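Local coordinates for suppressor of fused family protein (Neisseria gonorrhoeae, PDB 3K5J) that is of unknown function but resembles the N-terminal domain of human suppressor of fused and probably takes part in protein binding, at residues S57-G60 with Q65-F68. Numbering follows the deposited sequence.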
loop_
_atom_site.group_PDB
_atom_site.type_symbol
_atom_site.label_atom_id
_atom_site.label_comp_id
_atom_site.label_asym_id
_atom_site.label_seq_id
_atom_site.Cartn_x
_atom_site.Cartn_y
_atom_site.Cartn_z
ATOM N N SER A 57 -0.028 8.434 5.736
ATOM C CA SER A 57 -0.576 9.777 5.849
ATOM C C SER A 57 0.531 10.813 5.935
ATOM O O SER A 57 1.251 10.897 6.948
ATOM C CB SER A 57 -1.461 9.875 7.113
ATOM O OG SER A 57 -2.087 11.159 7.218
ATOM N N GLY A 58 0.672 11.568 4.864
ATOM C CA GLY A 58 1.632 12.665 4.816
ATOM C C GLY A 58 2.289 12.788 3.446
ATOM O O GLY A 58 2.700 13.870 3.025
ATOM N N ILE A 59 2.394 11.677 2.729
ATOM C CA ILE A 59 3.006 11.653 1.395
ATOM C C ILE A 59 2.170 12.489 0.440
ATOM O O ILE A 59 2.689 13.141 -0.457
ATOM C CB ILE A 59 3.169 10.169 0.870
ATOM C CG1 ILE A 59 4.106 9.355 1.786
ATOM C CG2 ILE A 59 3.582 10.177 -0.610
ATOM C CD1 ILE A 59 4.109 7.878 1.581
ATOM N N GLY A 60 0.857 12.505 0.669
ATOM C CA GLY A 60 -0.047 13.170 -0.271
ATOM C C GLY A 60 0.094 14.678 -0.333
ATOM O O GLY A 60 -0.232 15.277 -1.344
ATOM N N GLN A 65 -0.863 11.589 -3.533
ATOM C CA GLN A 65 -1.429 10.284 -3.221
ATOM C C GLN A 65 -0.781 9.728 -1.933
ATOM O O GLN A 65 0.340 10.083 -1.586
ATOM C CB GLN A 65 -1.318 9.273 -4.374
ATOM C CG GLN A 65 0.109 9.168 -4.934
ATOM C CD GLN A 65 0.297 9.779 -6.294
ATOM O OE1 GLN A 65 -0.513 10.600 -6.728
ATOM N NE2 GLN A 65 1.397 9.422 -6.956
ATOM N N GLU A 66 -1.560 8.869 -1.298
ATOM C CA GLU A 66 -1.137 7.991 -0.218
ATOM C C GLU A 66 -1.210 6.551 -0.706
ATOM O O GLU A 66 -1.752 6.281 -1.790
ATOM C CB GLU A 66 -2.054 8.138 0.985
ATOM C CG GLU A 66 -2.132 9.522 1.592
ATOM C CD GLU A 66 -0.885 10.092 2.238
ATOM O OE1 GLU A 66 0.109 9.350 2.409
ATOM O OE2 GLU A 66 -0.903 11.324 2.560
ATOM N N PHE A 67 -0.699 5.632 0.120
ATOM C CA PHE A 67 -0.592 4.224 -0.242
ATOM C C PHE A 67 -1.129 3.353 0.899
ATOM O O PHE A 67 -1.008 3.708 2.081
ATOM C CB PHE A 67 0.865 3.866 -0.517
ATOM C CG PHE A 67 1.477 4.671 -1.632
ATOM C CD1 PHE A 67 1.198 4.347 -2.959
ATOM C CD2 PHE A 67 2.183 5.820 -1.378
ATOM C CE1 PHE A 67 1.706 5.109 -3.975
ATOM C CE2 PHE A 67 2.658 6.608 -2.424
ATOM C CZ PHE A 67 2.416 6.260 -3.708
ATOM N N PHE A 68 -1.682 2.184 0.580
ATOM C CA PHE A 68 -2.109 1.266 1.615
ATOM C C PHE A 68 -1.792 -0.180 1.278
ATOM O O PHE A 68 -1.712 -0.572 0.106
ATOM C CB PHE A 68 -3.616 1.418 1.954
ATOM C CG PHE A 68 -4.536 1.090 0.848
ATOM C CD1 PHE A 68 -5.003 -0.221 0.708
ATOM C CD2 PHE A 68 -4.985 2.047 -0.024
ATOM C CE1 PHE A 68 -5.854 -0.559 -0.334
ATOM C CE2 PHE A 68 -5.853 1.704 -1.045
ATOM C CZ PHE A 68 -6.287 0.409 -1.215
#
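The carboxylate of Glu-66 lies against the backbone N-H groups of Gly-58, Ile-59 and Gly-60, where 57-60 turns from strand into helix. Its OE2 accepts two short hydrogen bonds from opposite faces of the carboxylate plane. Gly-58 N meets Glu-66 OE2 on the syn side at 2.8 Å, almost straight at 171° but tilted about 32° out of that plane, while Gly-60 N, also 2.8 Å from Glu-66 OE2, drops onto the oxygen from well above it. Glu-66 OE1 takes a weak, bent bond from Ile-59 N at 3.3 Å. The chain of Glu-66 gets there by folding at chi2 (-65°), which brings its end close to the turn. Tyr-4 OH adds a further bond to OE2 and Ser-56 OG one to OE1, so both buried oxygens are well supplied, and the amides would be expected to favour the charged form. Beside this, Ile-59 lays CG2 3.4 Å from Gln-65 O, and its CD1 reaches the edge of the Phe-67 ring, 4.1 Å from CD2. Ile-59 also packs on Ala-86 and Met-90. The whole is an antiparallel strand connection in the mixed sheet of this Sufu-like fold, carrying one-turn helix 60-63, with buried Glu-66 binding the amides that lead into and begin that helix.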